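Local coordinates for macrolide export ATP-binding/permease protein MacB (Actinobacillus actinomycetemcomitans, PDB 3FTJ), which is the periplasmic region of an inner-membrane ABC transporter that probably drives macrolide efflux in the tripartite MacAB-TdeA system, at residues A[160-163]-A[164-168]; A[96-99]-A[100-104]; A[75-78]-A[79-83]; A[195-198]-A[199-203]. All blocks are in the same frame, centred on the assembly; numbering follows the deposited sequence.

How the contacts relate
Along the chain the order is contact 3, contact 2, contact 1, contact 4. The first three lie together, with centres 12 to 13 Å apart. Contact 3 leads from strand 67-77 into helix 81-85, contact 2 is helix 97-102 and contact 1 is helix 160-168. S161 OG and T162 OG1 of contact 1 bond to backbone oxygens of V100 and N104 in contact 2, and its Y160 N bonds to I77 O in contact 3. These three thus link two helices to the end of strand 67-77 within the periplasmic core domain. Contact 4, the end of helix 186-201, is separate and on the surface; its centre is 24 to 29 Å from the others.

Contact 1: A[160-163]-A[164-168]; sequences YSTV and LNKIT
Y160 and L164 sit one turn apart in helix 160-168, which directly follows strand 155-159 and ends in a wider pi-type turn. Backbone bonds hold the helix. The first turns are regular: L164 N donates to Y160 O, N165 N to S161 O and K166 N to T162 O. The pattern widens at V163. Its carbonyl oxygen takes two donors, I167 N at 2.8 Å and T168 N at 2.9 Å. I167 N comes from above the carbonyl plane, while T168 N lies nearly along the C=O axis.

The apolar contacts run along the same helix. L164 CD1 reaches the edge of the Y160 ring, near its plane, at 4.0 Å from CD1 of Y160. The ring stands there because CG lies between the backbone N and the carbonyl carbon (chi1 68°). Both side chains also touch I37 of helix 37-44. T162 CG2 meets the aliphatic part of K166, 3.9 Å from CD.

The polar ends turn to residues 100-104. S161 OG bonds to V100 O and T162 OG1 to N104 O. N165 ND2 bonds to S103 OG and K166 NZ to S103 O. The helix is thereby tied to that segment through four bonds. On the side of the wide turn, V163 CG1 packs 4.1 Å from I167 CB and 3.9 Å from T168 CG2.

Contact 2: A[96-99]-A[100-104]; sequences TEDD and VDQSN
E97 and D101 have their carboxylates close, one turn apart on helix 97-102. E97 OE2 is 3.4 Å from D101 OD2, and the two carboxylate planes are 86° apart. The like charges probably repel; both residues are exposed, so solvent would screen them. D101 OD2 also lies 3.2 Å from E97 CG. On the next face, D98 OD2 meets the aliphatic CG of Q102 at 3.5 Å, with carboxylate and amide planes only 13° apart.

The backbone places these pairs. V100 N donates to T96 O, D101 N to E97 O and Q102 N to D98 O. At the far end N104 N donates to D99 O, in the carbonyl plane and on a lone pair, at 3.0 Å.

The start of the helix is fixed by side chains. T96 OG1 accepts from D99 N at 3.3 Å, and D99 OD2 accepts from T96 N at 2.9 Å. D99 CG is anti to the carbonyl carbon (chi1 -68°), which turns the carboxylate back to T96. R93 holds the same OD2 in a salt bridge. Further out, V100 packs on P159 of strand 155-159. A capping box at one end and a Schellman motif at the other thus delimit a short surface helix.

Contact 3: A[75-78]-A[79-83]; sequences YGIG and EQYFD
I77 packs against Y81 where strand 67-77 gives way to helix 81-85. The chain makes this change through a type I beta turn from G78 to Y81. The strand belongs to the mixed sheet of the periplasmic core domain.

The I77 side chain can be followed outward. CB lies 3.8 Å from CG of the Y81 ring. CG1 sits between the backbone N and the carbonyl carbon (chi1 44°), which carries it over the Y81 ring. It makes an off-centre CH-pi contact, 4.3 Å from the ring centroid and 28° off the ring normal. The other branch, CG2, reaches Y81 CD2 at 3.5 Å. CD1, the tip, lies 3.9 Å from Y81 CB and also approaches the next residue, 4.3 Å from F82 CZ. The two side chains I77 and Y81 cross at about a right angle.

Y81 CG is anti to the backbone N (chi1 180°), which swings the ring back over the strand. The ring also meets that of Y157 and touches T53 and N55 of strand 49-64. F82 turns to L94 and L95. The turn thus joins strand to helix, with I77, Y81 and F82 all buried. One backbone bond spans it: Y81 N donates to G78 O at 2.9 Å.

Contact 4: A[195-198]-A[199-203]; sequences ELLK and SLHGK
L196 and L200 lie side by side on helix 186-201 and point the same way. L196 CG is 4.1 Å from L200 CD2. At chi1 177° the L196 branch point runs forward along the helix to L200. The same methyl, L200 CD2, lies 4.3 Å from L197 CD2. L196 packs on T42 and L43 of helix 37-44. L197 and L200 touch D39 of the same helix, and L200 stays exposed.

H201 is turned differently. Its imidazole comes obliquely near L197 O, with CG at 3.5 Å from that oxygen. Its nitrogens find partners outside the helix end: NE2 bonds to D39 OD2 and ND1 to D205 OD1. On another side E195 OE2 and K198 NZ form a salt bridge at 3.4 Å whose hydrogen bond is weak.

Backbone bonds close the last turns, from S199 N to E195 O, L200 N to L196 O and H201 N to L197 O. G202 N reaches K198 O at 2.7 Å in a weak, bent bond. G202 then ends the helix with positive phi, at angles that call for glycine. With both ring nitrogens bonded to aspartate oxygens, H201 is probably often doubly protonated; K203 NZ pairs with D205 OD2 and may temper this.

Contact 1: A[160-163]-A[164-168]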
loop_
_atom_site.group_PDB
_atom_site.type_symbol
_atom_site.label_atom_id
_atom_site.label_comp_id
_atom_site.label_asym_id
_atom_site.label_seq_id
_atom_site.Cartn_x
_atom_site.Cartn_y
_atom_site.Cartn_z
ATOM N N TYR A 160 -5.652 -4.563 -5.278
ATOM C CA TYR A 160 -6.261 -4.926 -3.997
ATOM C C TYR A 160 -7.468 -5.837 -4.202
ATOM O O TYR A 160 -7.718 -6.730 -3.394
ATOM C CB TYR A 160 -6.669 -3.685 -3.183
ATOM C CG TYR A 160 -7.827 -2.880 -3.768
ATOM C CD1 TYR A 160 -9.140 -3.298 -3.617
ATOM C CD2 TYR A 160 -7.595 -1.702 -4.479
ATOM C CE1 TYR A 160 -10.206 -2.566 -4.165
ATOM C CE2 TYR A 160 -8.646 -0.960 -5.026
ATOM C CZ TYR A 160 -9.951 -1.402 -4.865
ATOM O OH TYR A 160 -10.998 -0.675 -5.395
ATOM N N SER A 161 -8.210 -5.606 -5.286
ATOM C CA SER A 161 -9.417 -6.375 -5.575
ATOM C C SER A 161 -9.092 -7.842 -5.869
ATOM O O SER A 161 -9.734 -8.753 -5.342
ATOM C CB SER A 161 -10.171 -5.749 -6.750
ATOM O OG SER A 161 -9.299 -5.542 -7.850
ATOM N N THR A 162 -8.090 -8.057 -6.712
ATOM C CA THR A 162 -7.606 -9.401 -7.028
ATOM C C THR A 162 -7.140 -10.155 -5.790
ATOM O O THR A 162 -7.457 -11.328 -5.607
ATOM C CB THR A 162 -6.429 -9.332 -8.001
ATOM O OG1 THR A 162 -6.775 -8.469 -9.090
ATOM C CG2 THR A 162 -6.096 -10.719 -8.541
ATOM N N VAL A 163 -6.393 -9.472 -4.935
ATOM C CA VAL A 163 -5.836 -10.103 -3.748
ATOM C C VAL A 163 -6.928 -10.433 -2.731
ATOM O O VAL A 163 -6.937 -11.511 -2.145
ATOM C CB VAL A 163 -4.731 -9.231 -3.129
ATOM C CG1 VAL A 163 -4.289 -9.785 -1.794
ATOM C CG2 VAL A 163 -3.566 -9.175 -4.072
ATOM N N LEU A 164 -7.864 -9.512 -2.548
ATOM C CA LEU A 164 -8.967 -9.725 -1.629
ATOM C C LEU A 164 -9.880 -10.821 -2.166
ATOM O O LEU A 164 -10.256 -11.728 -1.443
ATOM C CB LEU A 164 -9.769 -8.429 -1.436
ATOM C CG LEU A 164 -9.107 -7.312 -0.623
ATOM C CD1 LEU A 164 -9.893 -6.024 -0.751
ATOM C CD2 LEU A 164 -8.962 -7.721 0.849
ATOM N N ASN A 165 -10.247 -10.721 -3.438
ATOM C CA ASN A 165 -11.221 -11.641 -4.016
ATOM C C ASN A 165 -10.679 -13.070 -4.131
ATOM O O ASN A 165 -11.407 -14.030 -3.916
ATOM C CB ASN A 165 -11.707 -11.133 -5.383
ATOM C CG ASN A 165 -12.629 -9.912 -5.275
ATOM O OD1 ASN A 165 -13.302 -9.710 -4.263
ATOM N ND2 ASN A 165 -12.670 -9.101 -6.335
ATOM N N LYS A 166 -9.395 -13.202 -4.443
ATOM C CA LYS A 166 -8.824 -14.502 -4.795
ATOM C C LYS A 166 -7.833 -15.072 -3.779
ATOM O O LYS A 166 -7.607 -16.281 -3.745
ATOM C CB LYS A 166 -8.171 -14.432 -6.182
ATOM C CG LYS A 166 -9.167 -14.174 -7.318
ATOM C CD LYS A 166 -8.452 -13.791 -8.611
ATOM C CE LYS A 166 -9.397 -13.812 -9.815
ATOM N NZ LYS A 166 -10.235 -12.585 -9.902
ATOM N N ILE A 167 -7.238 -14.217 -2.959
ATOM C CA ILE A 167 -6.213 -14.679 -2.024
ATOM C C ILE A 167 -6.677 -14.680 -0.565
ATOM O O ILE A 167 -6.820 -15.737 0.050
ATOM C CB ILE A 167 -4.923 -13.826 -2.111
ATOM C CG1 ILE A 167 -4.446 -13.690 -3.563
ATOM C CG2 ILE A 167 -3.835 -14.432 -1.253
ATOM C CD1 ILE A 167 -3.930 -14.970 -4.159
ATOM N N THR A 168 -6.894 -13.491 -0.008
ATOM C CA THR A 168 -7.176 -13.364 1.418
ATOM C C THR A 168 -8.649 -13.532 1.742
ATOM O O THR A 168 -8.997 -13.967 2.839
ATOM C CB THR A 168 -6.727 -11.992 1.964
ATOM O OG1 THR A 168 -7.656 -10.985 1.544
ATOM C CG2 THR A 168 -5.332 -11.646 1.458
#

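Contact 2: A[96-99]-A[100-104]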
loop_
_atom_site.group_PDB
_atom_site.type_symbol
_atom_site.label_atom_id
_atom_site.label_comp_id
_atom_site.label_asym_id
_atom_site.label_seq_id
_atom_site.Cartn_x
_atom_site.Cartn_y
_atom_site.Cartn_z
ATOM N N THR A 96 -3.856 -0.647 -14.049
ATOM C CA THR A 96 -4.843 0.303 -14.536
ATOM C C THR A 96 -6.148 0.139 -13.764
ATOM O O THR A 96 -6.321 -0.815 -12.997
ATOM C CB THR A 96 -5.158 0.070 -16.025
ATOM O OG1 THR A 96 -5.623 -1.271 -16.208
ATOM C CG2 THR A 96 -3.927 0.295 -16.882
ATOM N N GLU A 97 -7.072 1.069 -13.977
ATOM C CA GLU A 97 -8.389 0.984 -13.359
ATOM C C GLU A 97 -9.087 -0.289 -13.809
ATOM O O GLU A 97 -9.866 -0.885 -13.058
ATOM C CB GLU A 97 -9.225 2.214 -13.722
ATOM C CG GLU A 97 -10.673 2.145 -13.281
ATOM C CD GLU A 97 -11.482 3.336 -13.779
ATOM O OE1 GLU A 97 -11.004 4.478 -13.631
ATOM O OE2 GLU A 97 -12.592 3.130 -14.315
ATOM N N ASP A 98 -8.791 -0.719 -15.033
ATOM C CA ASP A 98 -9.400 -1.929 -15.564
ATOM C C ASP A 98 -8.903 -3.183 -14.838
ATOM O O ASP A 98 -9.657 -4.129 -14.635
ATOM C CB ASP A 98 -9.139 -2.048 -17.065
ATOM C CG ASP A 98 -9.605 -3.372 -17.628
ATOM O OD1 ASP A 98 -8.757 -4.282 -17.797
ATOM O OD2 ASP A 98 -10.822 -3.512 -17.885
ATOM N N ASP A 99 -7.628 -3.197 -14.470
ATOM C CA ASP A 99 -7.080 -4.322 -13.705
ATOM C C ASP A 99 -7.817 -4.416 -12.373
ATOM O O ASP A 99 -8.260 -5.485 -11.960
ATOM C CB ASP A 99 -5.588 -4.141 -13.455
ATOM C CG ASP A 99 -4.759 -4.248 -14.718
ATOM O OD1 ASP A 99 -4.986 -5.177 -15.524
ATOM O OD2 ASP A 99 -3.849 -3.414 -14.895
ATOM N N VAL A 100 -7.961 -3.275 -11.715
ATOM C CA VAL A 100 -8.670 -3.213 -10.443
ATOM C C VAL A 100 -10.129 -3.640 -10.586
ATOM O O VAL A 100 -10.599 -4.505 -9.848
ATOM C CB VAL A 100 -8.595 -1.806 -9.856
ATOM C CG1 VAL A 100 -9.526 -1.673 -8.655
ATOM C CG2 VAL A 100 -7.145 -1.463 -9.497
ATOM N N ASP A 101 -10.840 -3.034 -11.539
ATOM C CA ASP A 101 -12.253 -3.329 -11.770
ATOM C C ASP A 101 -12.529 -4.799 -12.114
ATOM O O ASP A 101 -13.544 -5.359 -11.699
ATOM C CB ASP A 101 -12.805 -2.440 -12.889
ATOM C CG ASP A 101 -13.157 -1.039 -12.411
ATOM O OD1 ASP A 101 -13.647 -0.896 -11.272
ATOM O OD2 ASP A 101 -12.949 -0.079 -13.181
ATOM N N GLN A 102 -11.635 -5.411 -12.883
ATOM C CA GLN A 102 -11.832 -6.785 -13.335
ATOM C C GLN A 102 -11.073 -7.794 -12.460
ATOM O O GLN A 102 -11.066 -8.986 -12.743
ATOM C CB GLN A 102 -11.401 -6.935 -14.799
ATOM C CG GLN A 102 -12.134 -6.005 -15.756
ATOM C CD GLN A 102 -13.636 -6.228 -15.739
ATOM O OE1 GLN A 102 -14.118 -7.303 -16.097
ATOM N NE2 GLN A 102 -14.385 -5.213 -15.320
ATOM N N SER A 103 -10.442 -7.313 -11.395
ATOM C CA SER A 103 -9.698 -8.201 -10.507
ATOM C C SER A 103 -8.771 -9.110 -11.316
ATOM O O SER A 103 -8.801 -10.326 -11.167
ATOM C CB SER A 103 -10.662 -9.050 -9.671
ATOM O OG SER A 103 -11.427 -8.233 -8.794
ATOM N N ASN A 104 -7.958 -8.509 -12.177
ATOM C CA ASN A 104 -7.052 -9.265 -13.029
ATOM C C ASN A 104 -5.889 -9.825 -12.225
ATOM O O ASN A 104 -5.344 -9.151 -11.340
ATOM C CB ASN A 104 -6.511 -8.387 -14.164
ATOM C CG ASN A 104 -7.509 -8.204 -15.299
ATOM O OD1 ASN A 104 -7.353 -7.316 -16.136
ATOM N ND2 ASN A 104 -8.537 -9.035 -15.328
#

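Contact 3: A[75-78]-A[79-83]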
loop_
_atom_site.group_PDB
_atom_site.type_symbol
_atom_site.label_atom_id
_atom_site.label_comp_id
_atom_site.label_asym_id
_atom_site.label_seq_id
_atom_site.Cartn_x
_atom_site.Cartn_y
_atom_site.Cartn_z
ATOM N N TYR A 75 1.406 -7.795 -2.355
ATOM C CA TYR A 75 0.596 -6.668 -1.927
ATOM C C TYR A 75 -0.603 -6.537 -2.842
ATOM O O TYR A 75 -0.476 -6.645 -4.066
ATOM C CB TYR A 75 1.410 -5.383 -1.981
ATOM C CG TYR A 75 2.512 -5.326 -0.964
ATOM C CD1 TYR A 75 2.263 -4.884 0.334
ATOM C CD2 TYR A 75 3.804 -5.717 -1.292
ATOM C CE1 TYR A 75 3.273 -4.840 1.277
ATOM C CE2 TYR A 75 4.820 -5.665 -0.358
ATOM C CZ TYR A 75 4.547 -5.224 0.926
ATOM O OH TYR A 75 5.562 -5.173 1.853
ATOM N N GLY A 76 -1.769 -6.328 -2.239
ATOM C CA GLY A 76 -2.971 -6.007 -2.979
ATOM C C GLY A 76 -3.189 -4.537 -2.748
ATOM O O GLY A 76 -3.581 -4.138 -1.654
ATOM N N ILE A 77 -2.909 -3.726 -3.760
ATOM C CA ILE A 77 -2.921 -2.267 -3.588
ATOM C C ILE A 77 -3.737 -1.543 -4.660
ATOM O O ILE A 77 -4.195 -2.160 -5.627
ATOM C CB ILE A 77 -1.473 -1.681 -3.527
ATOM C CG1 ILE A 77 -0.564 -2.297 -4.600
ATOM C CG2 ILE A 77 -0.856 -1.932 -2.166
ATOM C CD1 ILE A 77 -1.004 -2.067 -6.035
ATOM N N GLY A 78 -3.933 -0.238 -4.477
ATOM C CA GLY A 78 -4.670 0.558 -5.443
ATOM C C GLY A 78 -3.844 1.044 -6.627
ATOM O O GLY A 78 -2.613 1.076 -6.575
ATOM N N GLU A 79 -4.536 1.446 -7.691
ATOM C CA GLU A 79 -3.909 2.020 -8.889
ATOM C C GLU A 79 -2.869 3.114 -8.607
ATOM O O GLU A 79 -1.827 3.152 -9.249
ATOM C CB GLU A 79 -4.991 2.556 -9.831
ATOM C CG GLU A 79 -4.463 3.425 -10.958
ATOM C CD GLU A 79 -5.526 3.709 -12.000
ATOM O OE1 GLU A 79 -6.719 3.779 -11.623
ATOM O OE2 GLU A 79 -5.171 3.847 -13.193
ATOM N N GLN A 80 -3.150 3.993 -7.645
ATOM C CA GLN A 80 -2.256 5.117 -7.335
ATOM C C GLN A 80 -1.080 4.745 -6.438
ATOM O O GLN A 80 -0.283 5.610 -6.062
ATOM C CB GLN A 80 -3.029 6.282 -6.692
ATOM C CG GLN A 80 -4.125 6.890 -7.564
ATOM C CD GLN A 80 -3.647 7.179 -8.980
ATOM O OE1 GLN A 80 -2.591 7.778 -9.185
ATOM N NE2 GLN A 80 -4.425 6.742 -9.965
ATOM N N TYR A 81 -0.965 3.467 -6.090
ATOM C CA TYR A 81 0.070 3.050 -5.149
ATOM C C TYR A 81 1.477 3.447 -5.596
ATOM O O TYR A 81 2.259 3.974 -4.809
ATOM C CB TYR A 81 0.013 1.542 -4.879
ATOM C CG TYR A 81 1.080 1.075 -3.913
ATOM C CD1 TYR A 81 2.298 0.618 -4.373
ATOM C CD2 TYR A 81 0.870 1.113 -2.537
ATOM C CE1 TYR A 81 3.285 0.199 -3.498
ATOM C CE2 TYR A 81 1.848 0.692 -1.654
ATOM C CZ TYR A 81 3.056 0.238 -2.142
ATOM O OH TYR A 81 4.048 -0.180 -1.282
ATOM N N PHE A 82 1.804 3.193 -6.856
ATOM C CA PHE A 82 3.171 3.405 -7.324
ATOM C C PHE A 82 3.559 4.877 -7.320
ATOM O O PHE A 82 4.683 5.231 -6.960
ATOM C CB PHE A 82 3.359 2.790 -8.708
ATOM C CG PHE A 82 2.953 1.350 -8.774
ATOM C CD1 PHE A 82 3.786 0.363 -8.279
ATOM C CD2 PHE A 82 1.726 0.989 -9.299
ATOM C CE1 PHE A 82 3.412 -0.971 -8.331
ATOM C CE2 PHE A 82 1.350 -0.338 -9.350
ATOM C CZ PHE A 82 2.195 -1.318 -8.860
ATOM N N ASP A 83 2.618 5.730 -7.704
ATOM C CA ASP A 83 2.855 7.164 -7.718
ATOM C C ASP A 83 3.095 7.721 -6.313
ATOM O O ASP A 83 4.062 8.442 -6.076
ATOM C CB ASP A 83 1.678 7.888 -8.379
ATOM C CG ASP A 83 1.868 9.401 -8.411
ATOM O OD1 ASP A 83 3.011 9.853 -8.663
ATOM O OD2 ASP A 83 0.874 10.128 -8.183
#

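Contact 4: A[195-198]-A[199-203]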
loop_
_atom_site.group_PDB
_atom_site.type_symbol
_atom_site.label_atom_id
_atom_site.label_comp_id
_atom_site.label_asym_id
_atom_site.label_seq_id
_atom_site.Cartn_x
_atom_site.Cartn_y
_atom_site.Cartn_z
ATOM N N GLU A 195 -11.984 12.286 12.106
ATOM C CA GLU A 195 -13.375 12.321 12.534
ATOM C C GLU A 195 -14.271 11.440 11.668
ATOM O O GLU A 195 -15.138 10.748 12.188
ATOM C CB GLU A 195 -13.890 13.760 12.621
ATOM C CG GLU A 195 -13.392 14.461 13.870
ATOM C CD GLU A 195 -13.469 13.561 15.103
ATOM O OE1 GLU A 195 -14.560 13.008 15.373
ATOM O OE2 GLU A 195 -12.439 13.398 15.802
ATOM N N LEU A 196 -14.044 11.449 10.355
ATOM C CA LEU A 196 -14.845 10.630 9.451
ATOM C C LEU A 196 -14.677 9.137 9.758
ATOM O O LEU A 196 -15.665 8.409 9.898
ATOM C CB LEU A 196 -14.496 10.924 7.991
ATOM C CG LEU A 196 -15.195 10.102 6.897
ATOM C CD1 LEU A 196 -16.712 10.219 6.975
ATOM C CD2 LEU A 196 -14.700 10.538 5.521
ATOM N N LEU A 197 -13.427 8.693 9.888
ATOM C CA LEU A 197 -13.143 7.283 10.167
ATOM C C LEU A 197 -13.633 6.821 11.532
ATOM O O LEU A 197 -14.072 5.679 11.671
ATOM C CB LEU A 197 -11.653 6.978 10.017
ATOM C CG LEU A 197 -11.166 6.799 8.585
ATOM C CD1 LEU A 197 -9.661 6.905 8.548
ATOM C CD2 LEU A 197 -11.626 5.454 8.023
ATOM N N LYS A 198 -13.531 7.684 12.543
ATOM C CA LYS A 198 -14.155 7.413 13.843
ATOM C C LYS A 198 -15.667 7.219 13.706
ATOM O O LYS A 198 -16.232 6.301 14.290
ATOM C CB LYS A 198 -13.873 8.538 14.846
ATOM C CG LYS A 198 -12.407 8.700 15.203
ATOM C CD LYS A 198 -12.143 9.974 15.993
ATOM C CE LYS A 198 -12.708 9.890 17.401
ATOM N NZ LYS A 198 -12.193 11.021 18.235
ATOM N N SER A 199 -16.311 8.099 12.946
ATOM C CA SER A 199 -17.746 8.011 12.677
ATOM C C SER A 199 -18.080 6.690 11.978
ATOM O O SER A 199 -19.061 6.014 12.311
ATOM C CB SER A 199 -18.179 9.187 11.799
ATOM O OG SER A 199 -19.576 9.179 11.561
ATOM N N LEU A 200 -17.256 6.339 10.998
ATOM C CA LEU A 200 -17.425 5.105 10.241
ATOM C C LEU A 200 -17.280 3.883 11.135
ATOM O O LEU A 200 -18.146 3.002 11.146
ATOM C CB LEU A 200 -16.379 5.039 9.136
ATOM C CG LEU A 200 -16.765 5.172 7.664
ATOM C CD1 LEU A 200 -18.142 5.741 7.469
ATOM C CD2 LEU A 200 -15.703 5.984 6.925
ATOM N N HIS A 201 -16.182 3.831 11.885
ATOM C CA HIS A 201 -15.858 2.664 12.711
ATOM C C HIS A 201 -16.591 2.639 14.041
ATOM O O HIS A 201 -16.684 1.593 14.684
ATOM C CB HIS A 201 -14.349 2.598 12.976
ATOM C CG HIS A 201 -13.546 2.201 11.778
ATOM N ND1 HIS A 201 -12.212 1.840 11.858
ATOM C CD2 HIS A 201 -13.891 2.072 10.477
ATOM C CE1 HIS A 201 -11.767 1.543 10.652
ATOM N NE2 HIS A 201 -12.767 1.674 9.794
ATOM N N GLY A 202 -17.094 3.794 14.465
ATOM C CA GLY A 202 -17.753 3.908 15.752
ATOM C C GLY A 202 -16.788 4.111 16.907
ATOM O O GLY A 202 -17.213 4.206 18.059
ATOM N N LYS A 203 -15.493 4.183 16.596
ATOM C CA LYS A 203 -14.441 4.325 17.607
ATOM C C LYS A 203 -13.074 4.548 16.955
ATOM O O LYS A 203 -12.868 4.223 15.783
ATOM C CB LYS A 203 -14.371 3.077 18.495
ATOM C CG LYS A 203 -13.867 1.827 17.768
ATOM C CD LYS A 203 -13.770 0.643 18.711
ATOM C CE LYS A 203 -12.813 -0.425 18.184
ATOM N NZ LYS A 203 -13.343 -1.190 17.008
#